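Local structure of SusD superfamily protein (Parabacteroides distasonis, 3OTN) at residues 152-156 against 157-161; 162-165 against 166-170; 285-289 against 290-294; 399-402 against 403-407. The protein probably binds nutrients, most likely carbohydrates, at the outer membrane as a SusD-type protein. All blocks are in the same frame, centred on the assembly; numbering follows the deposited sequence. Where two conformers were deposited one is given.

How the contacts relate
Following the chain from the N terminus, contact 1 comes where the loop after helix 108-133 turns into helix 156-172, and contact 2 continues along that same helix. The two touch: the carbonyls of Ile159 and Tyr160 probably accept from the amides of Ile164 and Ile165. Contact 3, on the far side of the chain's centre, carries strand 286-287 into the short helix 289-292. Contact 4 ends the loop after helix 380-392 and starts helix 403-418, its nearest atoms about 14 Å from those of contact 3. All four are local turns strung in series, so none nests in or crosses another; three of them are helix starts.

Contact 1 (152-156 against 157-161); sequences SRAPV and KEIYD
Pro155 and Glu158 meet at the start of helix 156-172, where Pro155 holds the N-cap position and its ring lies slantwise against the end of the glutamate. Glu158 is extended beyond CG, and its carboxylate carbon CD comes within 3.5 Å of Pro155 CD. The glutamate's charge has its partner outside this turn: OE1 forms a salt bridge with Lys138. With an alanine in place of Glu158, Lys138 would probably be left without this mate and the proline ring would lose the group lying against it. On a neighbouring flank, Ala154 CB and Ile159 CD1 approach to 4.2 Å, the positions of a hydrophobic staple across the first turn, though alanine makes it a small one; Ile159 continues onto Tyr126 and Val130 of helix 108-133. Val156 and Tyr160 run side by side, pointing the same way. With Val156 CG1 set anti to the backbone N (chi1 168°), this methyl reaches the edge of the tyrosine ring, 3.4 Å from CE2, while Tyr201 makes an edge-to-face pair with the same ring. Further round, Lys157 NZ bridges to Asp161 OD2 at 2.8 Å, meeting the syn lone pair of that oxygen. Underneath, the helix begins its regular bonding, from Ile159 N to Pro155 O and then, nearly straight at 170°, from Tyr160 N to Val156 O at 3.1 Å.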
loop_
_atom_site.group_PDB
_atom_site.type_symbol
_atom_site.label_atom_id
_atom_site.label_comp_id
_atom_site.label_asym_id
_atom_site.label_seq_id
_atom_site.Cartn_x
_atom_site.Cartn_y
_atom_site.Cartn_z
ATOM N N SER A 152 -19.952 10.784 -14.827
ATOM C CA SER A 152 -19.332 9.810 -15.699
ATOM C C SER A 152 -17.886 9.643 -15.296
ATOM O O SER A 152 -17.314 10.504 -14.638
ATOM C CB SER A 152 -19.408 10.304 -17.134
ATOM O OG SER A 152 -20.771 10.483 -17.473
ATOM N N ARG A 153 -17.302 8.528 -15.701
ATOM C CA ARG A 153 -15.901 8.255 -15.440
ATOM C C ARG A 153 -15.073 9.105 -16.405
ATOM O O ARG A 153 -15.370 9.149 -17.585
ATOM C CB ARG A 153 -15.588 6.768 -15.649
ATOM C CG ARG A 153 -16.449 5.834 -14.796
ATOM C CD ARG A 153 -16.326 4.403 -15.289
ATOM N NE ARG A 153 -14.978 3.925 -15.127
ATOM C CZ ARG A 153 -14.397 2.922 -15.789
ATOM N NH1 ARG A 153 -15.002 2.248 -16.753
ATOM N NH2 ARG A 153 -13.142 2.623 -15.497
ATOM N N ALA A 154 -14.012 9.744 -15.911
ATOM C CA ALA A 154 -13.164 10.597 -16.737
ATOM C C ALA A 154 -11.871 9.815 -17.038
ATOM O O ALA A 154 -11.491 8.900 -16.266
ATOM C CB ALA A 154 -12.860 11.905 -15.992
ATOM N N PRO A 155 -11.160 10.187 -18.114
ATOM C CA PRO A 155 -9.919 9.439 -18.408
ATOM C C PRO A 155 -8.899 9.480 -17.278
ATOM O O PRO A 155 -8.763 10.509 -16.626
ATOM C CB PRO A 155 -9.366 10.145 -19.646
ATOM C CG PRO A 155 -10.587 10.694 -20.344
ATOM C CD PRO A 155 -11.539 11.088 -19.231
ATOM N N VAL A 156 -8.184 8.379 -17.068
ATOM C CA VAL A 156 -7.095 8.339 -16.108
ATOM C C VAL A 156 -6.165 9.549 -16.278
ATOM O O VAL A 156 -5.872 10.254 -15.305
ATOM C CB VAL A 156 -6.265 7.000 -16.198
ATOM C CG1 VAL A 156 -4.957 7.103 -15.394
ATOM C CG2 VAL A 156 -7.070 5.811 -15.687
ATOM N N LYS A 157 -5.737 9.832 -17.505
ATOM C CA LYS A 157 -4.812 10.954 -17.745
ATOM C C LYS A 157 -5.315 12.298 -17.202
ATOM O O LYS A 157 -4.536 13.061 -16.613
ATOM C CB LYS A 157 -4.440 11.080 -19.231
ATOM C CG LYS A 157 -3.220 12.003 -19.456
ATOM C CD LYS A 157 -2.743 11.945 -20.923
ATOM C CE LYS A 157 -1.392 12.680 -21.133
ATOM N NZ LYS A 157 -1.505 14.109 -20.794
ATOM N N GLU A 158 -6.609 12.555 -17.343
ATOM C CA GLU A 158 -7.210 13.758 -16.783
ATOM C C GLU A 158 -7.165 13.799 -15.245
ATOM O O GLU A 158 -6.943 14.863 -14.666
ATOM C CB GLU A 158 -8.659 13.962 -17.285
ATOM C CG GLU A 158 -8.828 14.249 -18.802
ATOM C CD GLU A 158 -10.311 14.418 -19.215
ATOM O OE1 GLU A 158 -11.156 14.635 -18.320
ATOM O OE2 GLU A 158 -10.637 14.343 -20.425
ATOM N N ILE A 159 -7.383 12.664 -14.589
ATOM C CA ILE A 159 -7.349 12.609 -13.133
ATOM C C ILE A 159 -5.924 12.965 -12.671
ATOM O O ILE A 159 -5.746 13.790 -11.778
ATOM C CB ILE A 159 -7.741 11.224 -12.558
ATOM C CG1 ILE A 159 -9.167 10.785 -12.955
ATOM C CG2 ILE A 159 -7.538 11.192 -11.053
ATOM C CD1 ILE A 159 -10.275 11.828 -12.685
ATOM N N TYR A 160 -4.921 12.367 -13.300
ATOM C CA TYR A 160 -3.541 12.722 -13.006
ATOM C C TYR A 160 -3.218 14.207 -13.320
ATOM O O TYR A 160 -2.688 14.917 -12.467
ATOM C CB TYR A 160 -2.551 11.846 -13.770
ATOM C CG TYR A 160 -2.200 10.486 -13.213
ATOM C CD1 TYR A 160 -1.105 10.307 -12.374
ATOM C CD2 TYR A 160 -2.883 9.355 -13.624
ATOM C CE1 TYR A 160 -0.742 9.011 -11.901
ATOM C CE2 TYR A 160 -2.549 8.094 -13.153
ATOM C CZ TYR A 160 -1.478 7.922 -12.306
ATOM O OH TYR A 160 -1.151 6.662 -11.910
ATOM N N ASP A 161 -3.542 14.657 -14.525
ATOM C CA ASP A 161 -3.115 15.997 -14.964
ATOM C C ASP A 161 -3.881 17.143 -14.289
ATOM O O ASP A 161 -3.339 18.234 -14.145
ATOM C CB ASP A 161 -3.292 16.170 -16.480
ATOM C CG ASP A 161 -2.368 15.295 -17.303
ATOM O OD1 ASP A 161 -1.406 14.729 -16.769
ATOM O OD2 ASP A 161 -2.629 15.199 -18.508
#

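Contact 2 (162-165 against 166-170); sequences EIII and PDLLE
The carboxylate of Asp167 has the carbonyl oxygen of Ile163 over one face, Ile163 O standing 3.2 Å from Asp167 CG and about equally far from both carboxylate oxygens. Beside it, Ile163 CG2 lies 3.6 Å from Asp167 OD2, the two side chains running along each other in the same direction. A water comes to OD1 from well out of the carboxylate plane, on the same side as Ile163 O. Placed 2.9 Å from Asp167 OD1 and 3.1 Å from Glu162 O, it can donate to both, although it has more acceptors in reach than protons. The negative end of Asp167 is answered by Arg122 of helix 108-133, whose NE makes a salt bridge with OD2.

Pro166 shapes the backbone here. Lacking an N-H, it leaves the helix with a proline kink after a wider pi-type turn, and its ring carbon CG rests 3.6 Å from Glu162 O. Helical bonding resumes at once, with the amides of Asp167, Leu168 and Leu169 given to the carbonyls four residues earlier. The apolar faces follow the same spacing: Ile164 CG2 lies 4.1 Å from Leu168 CD1, and Ile165 CG2 sits closer, 3.6 Å from Leu169 CD1. The first pair meets Tyr126 and Ala123 of helix 108-133, while Ile165 and Leu169 pack on Tyr198 of helix 187-202. The chemistry suggests a division of labour in this helical part of the SusD-family protein: branched aliphatic groups seat the helix between its two neighbours, a water can probably supply the hydrogen that proline cannot offer Glu162 O, and Arg122 probably steadies the charge of the buried aspartate.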
loop_
_atom_site.group_PDB
_atom_site.type_symbol
_atom_site.label_atom_id
_atom_site.label_comp_id
_atom_site.label_asym_id
_atom_site.label_seq_id
_atom_site.Cartn_x
_atom_site.Cartn_y
_atom_site.Cartn_z
ATOM N N GLU A 162 -5.147 16.916 -13.956
ATOM C CA GLU A 162 -6.004 17.954 -13.384
ATOM C C GLU A 162 -6.145 17.906 -11.882
ATOM O O GLU A 162 -6.392 18.946 -11.256
ATOM C CB GLU A 162 -7.401 17.927 -14.048
ATOM C CG GLU A 162 -7.369 18.255 -15.541
ATOM C CD GLU A 162 -8.705 18.097 -16.269
ATOM O OE1 GLU A 162 -9.762 18.428 -15.681
ATOM O OE2 GLU A 162 -8.685 17.661 -17.450
ATOM N N ILE A 163 -6.008 16.731 -11.282
ATOM C CA ILE A 163 -6.194 16.608 -9.842
ATOM C C ILE A 163 -4.914 16.210 -9.131
ATOM O O ILE A 163 -4.358 16.983 -8.366
ATOM C CB ILE A 163 -7.317 15.620 -9.448
ATOM C CG1 ILE A 163 -8.617 15.993 -10.172
ATOM C CG2 ILE A 163 -7.523 15.659 -7.880
ATOM C CD1 ILE A 163 -9.825 15.111 -9.766
ATOM N N ILE A 164 -4.443 15.000 -9.386
ATOM C CA ILE A 164 -3.367 14.421 -8.600
ATOM C C ILE A 164 -2.094 15.281 -8.651
ATOM O O ILE A 164 -1.576 15.673 -7.615
ATOM C CB ILE A 164 -3.069 12.984 -9.033
ATOM C CG1 ILE A 164 -4.297 12.077 -8.842
ATOM C CG2 ILE A 164 -1.872 12.411 -8.283
ATOM C CD1 ILE A 164 -4.106 10.653 -9.417
ATOM N N ILE A 165 -1.596 15.565 -9.853
ATOM C CA ILE A 165 -0.321 16.280 -9.989
ATOM C C ILE A 165 -0.427 17.730 -9.504
ATOM O O ILE A 165 0.405 18.149 -8.682
ATOM C CB ILE A 165 0.286 16.121 -11.383
ATOM C CG1 ILE A 165 0.704 14.652 -11.576
ATOM C CG2 ILE A 165 1.450 17.079 -11.600
ATOM C CD1 ILE A 165 0.975 14.261 -13.083
ATOM N N PRO A 166 -1.445 18.479 -9.957
ATOM C CA PRO A 166 -1.524 19.861 -9.440
ATOM C C PRO A 166 -1.683 19.952 -7.924
ATOM O O PRO A 166 -1.097 20.838 -7.311
ATOM C CB PRO A 166 -2.744 20.454 -10.160
ATOM C CG PRO A 166 -2.909 19.640 -11.386
ATOM C CD PRO A 166 -2.436 18.240 -11.036
ATOM N N ASP A 167 -2.438 19.041 -7.311
ATOM C CA ASP A 167 -2.585 19.030 -5.833
ATOM C C ASP A 167 -1.215 18.870 -5.176
ATOM O O ASP A 167 -0.862 19.599 -4.252
ATOM C CB ASP A 167 -3.516 17.871 -5.367
ATOM C CG ASP A 167 -5.021 18.201 -5.474
ATOM O OD1 ASP A 167 -5.411 19.329 -5.865
ATOM O OD2 ASP A 167 -5.843 17.297 -5.162
ATOM N N LEU A 168 -0.444 17.913 -5.682
ATOM C CA LEU A 168 0.840 17.587 -5.076
ATOM C C LEU A 168 1.861 18.701 -5.353
ATOM O O LEU A 168 2.634 19.040 -4.473
ATOM C CB LEU A 168 1.336 16.232 -5.552
ATOM C CG LEU A 168 0.543 15.077 -4.909
ATOM C CD1 LEU A 168 0.850 13.719 -5.502
ATOM C CD2 LEU A 168 0.770 15.018 -3.389
ATOM N N LEU A 169 1.806 19.314 -6.533
ATOM C CA LEU A 169 2.764 20.377 -6.857
ATOM C C LEU A 169 2.485 21.605 -5.994
ATOM O O LEU A 169 3.417 22.329 -5.601
ATOM C CB LEU A 169 2.724 20.742 -8.334
ATOM C CG LEU A 169 3.242 19.687 -9.329
ATOM C CD1 LEU A 169 2.959 20.197 -10.761
ATOM C CD2 LEU A 169 4.733 19.349 -9.127
ATOM N N GLU A 170 1.210 21.861 -5.710
ATOM C CA GLU A 170 0.868 22.967 -4.802
ATOM C C GLU A 170 1.285 22.600 -3.371
ATOM O O GLU A 170 1.913 23.424 -2.680
ATOM C CB GLU A 170 -0.609 23.296 -4.888
ATOM C CG GLU A 170 -0.999 23.845 -6.314
ATOM C CD GLU A 170 -2.504 23.927 -6.564
ATOM O OE1 GLU A 170 -3.312 23.658 -5.648
ATOM O OE2 GLU A 170 -2.882 24.261 -7.703
HETATM O O HOH W 1 -6.278 20.236 -8.459
#

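Contact 3 (285-289 against 290-294); sequences LIPTK and EFVES
Thr288 OG1 accepts from Phe291 N at 3.0 Å, the capping bond of a helix N-cap that ends strand 286-287 and begins helix 289-292. The hydroxyl oxygen sits between the backbone N and the carbonyl carbon (chi1 61°), which turns it back over the first turn, where it also comes 3.3 Å from Phe291 CB. The threonine's own carbonyl serves the next amide, Val292 N to Thr288 O at 3.1 Å. A valine in place of Thr288 would probably leave the amide of Phe291 without its capping acceptor and the first turn less firmly fixed. Outside this cap, Pro287 CB and Val292 CG2 touch at 4.0 Å, one residue before the cap against the fourth after it: a hydrophobic staple. Tyr334 of strand 334-336 and Phe308 of strand 308-312 pack against both residues, while Thr288 keeps to the antiparallel partner strand by lying against Thr56. On the exposed flank Lys289 bends at its far end and crosses Glu293 obliquely. Its NZ forms a salt bridge with OE1 at 3.0 Å, met on the syn side 21° out of the carboxylate plane, and a weak bond with OE2, which also bonds to the hydroxyl of Tyr334. The last turn ends on Phe291 O, which takes two donors from one residue, Ser294 N at 3.1 Å and Ser294 OG at 2.6 Å.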
loop_
_atom_site.group_PDB
_atom_site.type_symbol
_atom_site.label_atom_id
_atom_site.label_comp_id
_atom_site.label_asym_id
_atom_site.label_seq_id
_atom_site.Cartn_x
_atom_site.Cartn_y
_atom_site.Cartn_z
ATOM N N LEU A 285 -4.584 -14.424 4.476
ATOM C CA LEU A 285 -3.463 -14.091 3.599
ATOM C C LEU A 285 -2.258 -14.954 3.970
ATOM O O LEU A 285 -1.655 -14.814 5.045
ATOM C CB LEU A 285 -3.126 -12.604 3.640
ATOM C CG LEU A 285 -2.306 -12.062 2.455
ATOM C CD1 LEU A 285 -3.052 -12.190 1.112
ATOM C CD2 LEU A 285 -1.967 -10.589 2.721
ATOM N N ILE A 286 -1.978 -15.903 3.089
ATOM C CA ILE A 286 -1.008 -16.941 3.306
ATOM C C ILE A 286 -0.029 -16.831 2.138
ATOM O O ILE A 286 -0.479 -16.795 0.998
ATOM C CB ILE A 286 -1.728 -18.305 3.253
ATOM C CG1 ILE A 286 -2.916 -18.339 4.232
ATOM C CG2 ILE A 286 -0.736 -19.486 3.540
ATOM C CD1 ILE A 286 -2.533 -18.104 5.690
ATOM N N PRO A 287 1.301 -16.807 2.404
ATOM C CA PRO A 287 2.236 -16.727 1.285
ATOM C C PRO A 287 2.306 -18.066 0.560
ATOM O O PRO A 287 2.087 -19.105 1.174
ATOM C CB PRO A 287 3.555 -16.418 1.972
ATOM C CG PRO A 287 3.458 -17.163 3.297
ATOM C CD PRO A 287 1.990 -17.141 3.664
ATOM N N THR A 288 2.612 -18.045 -0.731
ATOM C CA THR A 288 2.815 -19.290 -1.445
ATOM C C THR A 288 4.185 -19.856 -1.093
ATOM O O THR A 288 5.154 -19.117 -0.897
ATOM C CB THR A 288 2.717 -19.138 -2.961
ATOM O OG1 THR A 288 3.734 -18.239 -3.418
ATOM C CG2 THR A 288 1.367 -18.671 -3.369
ATOM N N LYS A 289 4.243 -21.176 -1.023
ATOM C CA LYS A 289 5.502 -21.923 -0.927
ATOM C C LYS A 289 6.473 -21.508 -2.049
ATOM O O LYS A 289 7.637 -21.320 -1.801
ATOM C CB LYS A 289 5.179 -23.431 -0.985
ATOM C CG LYS A 289 6.352 -24.401 -1.213
ATOM C CD LYS A 289 5.819 -25.834 -1.510
ATOM C CE LYS A 289 6.737 -26.611 -2.479
ATOM N NZ LYS A 289 8.027 -27.032 -1.869
ATOM N N GLU A 290 5.969 -21.331 -3.267
ATOM C CA GLU A 290 6.780 -20.942 -4.453
ATOM C C GLU A 290 7.440 -19.563 -4.334
ATOM O O GLU A 290 8.596 -19.378 -4.742
ATOM C CB GLU A 290 5.942 -20.970 -5.755
ATOM C CG GLU A 290 5.455 -22.362 -6.210
ATOM C CD GLU A 290 4.134 -22.810 -5.555
ATOM O OE1 GLU A 290 3.655 -22.165 -4.569
ATOM O OE2 GLU A 290 3.596 -23.824 -6.024
ATOM N N PHE A 291 6.724 -18.590 -3.765
ATOM C CA PHE A 291 7.325 -17.296 -3.510
ATOM C C PHE A 291 8.366 -17.365 -2.421
ATOM O O PHE A 291 9.453 -16.790 -2.566
ATOM C CB PHE A 291 6.296 -16.230 -3.168
ATOM C CG PHE A 291 6.898 -14.861 -2.952
ATOM C CD1 PHE A 291 7.635 -14.251 -3.955
ATOM C CD2 PHE A 291 6.749 -14.200 -1.731
ATOM C CE1 PHE A 291 8.195 -12.975 -3.765
ATOM C CE2 PHE A 291 7.305 -12.944 -1.522
ATOM C CZ PHE A 291 8.024 -12.317 -2.546
ATOM N N VAL A 292 8.047 -18.042 -1.321
ATOM C CA VAL A 292 8.992 -18.132 -0.211
ATOM C C VAL A 292 10.287 -18.787 -0.705
ATOM O O VAL A 292 11.397 -18.311 -0.406
ATOM C CB VAL A 292 8.382 -18.873 0.986
ATOM C CG1 VAL A 292 9.454 -19.204 2.051
ATOM C CG2 VAL A 292 7.232 -18.031 1.601
ATOM N N GLU A 293 10.153 -19.844 -1.509
ATOM C CA GLU A 293 11.323 -20.600 -1.968
ATOM C C GLU A 293 12.080 -19.904 -3.120
ATOM O O GLU A 293 13.107 -20.402 -3.526
ATOM C CB GLU A 293 10.910 -22.042 -2.297
ATOM C CG GLU A 293 10.441 -22.721 -0.984
ATOM C CD GLU A 293 10.001 -24.158 -1.096
ATOM O OE1 GLU A 293 9.893 -24.667 -2.228
ATOM O OE2 GLU A 293 9.782 -24.762 -0.011
ATOM N N SER A 294 11.567 -18.761 -3.616
ATOM C CA SER A 294 12.221 -17.962 -4.678
ATOM C C SER A 294 13.297 -16.989 -4.203
ATOM O O SER A 294 14.035 -16.446 -5.026
ATOM C CB SER A 294 11.178 -17.165 -5.487
ATOM O OG SER A 294 10.649 -16.042 -4.806
#

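Contact 4 (399-402 against 403-407); sequences KQTN and ASAFL. With ACT (acetate ion), chain H.
Asn402 folds its side-chain amide over the first turn of helix 403-418, so that OD1 accepts from Ala405 N at 2.9 Å: an asparagine N-cap. A chi1 of 54° tucks the amide group in over its own backbone, within range of the N-H groups at the helix start. The bond is fairly straight at 162°, yet the donor sits above the amide's carbonyl plane, 42° out of it, and so not on a lone pair. The same OD1 lies 3.4 Å from Ser404 CB. The cap's backbone works too, Asn402 O taking Phe406 N at 2.9 Å, so one residue grips two successive turn amides. Before it, Thr401 OG1 rests 3.5 Å from the methyl CB of Ala405, and in one of its two conformers Gln400 has its CG 4.2 Å from Phe406 CB. On the solvent side Ser404, also modelled in two conformers, has OG in one of them 3.1 Å from an oxygen of an acetate ion, probably a guest from the crystallisation liquor. Phe406 is the buried residue of this turn. Its side chain packs on Ser382 and Val386 of helix 380-392 with Pro378 and Phe398 beside it, while Ala403 and Leu407 lean on Val372 of helix 360-375, so the new helix starts against both of its predecessors.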
loop_
_atom_site.group_PDB
_atom_site.type_symbol
_atom_site.label_atom_id
_atom_site.label_comp_id
_atom_site.label_asym_id
_atom_site.label_seq_id
_atom_site.Cartn_x
_atom_site.Cartn_y
_atom_site.Cartn_z
ATOM N N LYS A 399 26.763 -7.479 -8.103
ATOM C CA LYS A 399 27.678 -7.310 -9.255
ATOM C C LYS A 399 26.924 -6.840 -10.525
ATOM O O LYS A 399 26.195 -7.646 -11.143
ATOM C CB LYS A 399 28.362 -8.660 -9.548
ATOM C CG LYS A 399 27.392 -9.877 -9.603
ATOM N N GLN A 400 27.095 -5.575 -10.930
ATOM C CA GLN A 400 26.338 -5.054 -12.087
ATOM C C GLN A 400 26.942 -5.568 -13.389
ATOM O O GLN A 400 28.156 -5.805 -13.500
ATOM C CB GLN A 400 26.227 -3.513 -12.103
ATOM C CG GLN A 400 25.140 -2.937 -13.072
ATOM C CD GLN A 400 25.707 -2.245 -14.331
ATOM O OE1 GLN A 400 26.918 -2.117 -14.484
ATOM N NE2 GLN A 400 24.823 -1.781 -15.221
ATOM N N THR A 401 26.067 -5.777 -14.366
ATOM C CA THR A 401 26.461 -6.162 -15.715
ATOM C C THR A 401 25.883 -5.167 -16.739
ATOM O O THR A 401 26.607 -4.727 -17.657
ATOM C CB THR A 401 26.090 -7.641 -16.009
ATOM O OG1 THR A 401 24.740 -7.900 -15.596
ATOM C CG2 THR A 401 27.047 -8.579 -15.249
ATOM N N ASN A 402 24.610 -4.798 -16.585
ATOM C CA ASN A 402 23.985 -3.796 -17.444
ATOM C C ASN A 402 22.784 -3.085 -16.784
ATOM O O ASN A 402 22.374 -3.427 -15.661
ATOM C CB ASN A 402 23.664 -4.424 -18.821
ATOM C CG ASN A 402 22.822 -5.694 -18.729
ATOM O OD1 ASN A 402 21.612 -5.615 -18.545
ATOM N ND2 ASN A 402 23.457 -6.871 -18.906
ATOM N N ALA A 403 22.267 -2.051 -17.443
ATOM C CA ALA A 403 21.148 -1.301 -16.913
ATOM C C ALA A 403 19.901 -2.172 -16.728
ATOM O O ALA A 403 19.169 -2.000 -15.757
ATOM C CB ALA A 403 20.826 -0.141 -17.800
ATOM N N SER A 404 19.667 -3.094 -17.658
ATOM C CA SER A 404 18.495 -3.963 -17.620
ATOM C C SER A 404 18.586 -4.940 -16.431
ATOM O O SER A 404 17.620 -5.117 -15.698
ATOM C CB SER A 404 18.372 -4.712 -18.956
ATOM O OG SER A 404 17.297 -5.617 -18.950
ATOM N N ALA A 405 19.756 -5.562 -16.261
ATOM C CA ALA A 405 19.988 -6.441 -15.111
ATOM C C ALA A 405 19.846 -5.658 -13.797
ATOM O O ALA A 405 19.322 -6.202 -12.821
ATOM C CB ALA A 405 21.359 -7.114 -15.155
ATOM N N PHE A 406 20.338 -4.411 -13.767
ATOM C CA PHE A 406 20.174 -3.564 -12.573
ATOM C C PHE A 406 18.714 -3.225 -12.286
ATOM O O PHE A 406 18.286 -3.287 -11.139
ATOM C CB PHE A 406 21.011 -2.288 -12.627
ATOM C CG PHE A 406 21.040 -1.550 -11.327
ATOM C CD1 PHE A 406 21.989 -1.857 -10.368
ATOM C CD2 PHE A 406 20.115 -0.544 -11.059
ATOM C CE1 PHE A 406 22.014 -1.183 -9.170
ATOM C CE2 PHE A 406 20.121 0.108 -9.852
ATOM C CZ PHE A 406 21.063 -0.212 -8.910
ATOM N N LEU A 407 17.945 -2.860 -13.306
ATOM C CA LEU A 407 16.519 -2.626 -13.113
ATOM C C LEU A 407 15.803 -3.865 -12.558
ATOM O O LEU A 407 14.956 -3.757 -11.660
ATOM C CB LEU A 407 15.881 -2.160 -14.411
ATOM C CG LEU A 407 14.398 -1.805 -14.422
ATOM C CD1 LEU A 407 14.042 -0.844 -13.298
ATOM C CD2 LEU A 407 14.028 -1.231 -15.781
HETATM C C ACT H . 13.668 -4.754 -18.696
HETATM O O ACT H . 14.327 -5.628 -18.095
HETATM O OXT ACT H . 14.349 -3.788 -19.101
HETATM C CH3 ACT H . 12.182 -4.838 -18.941
#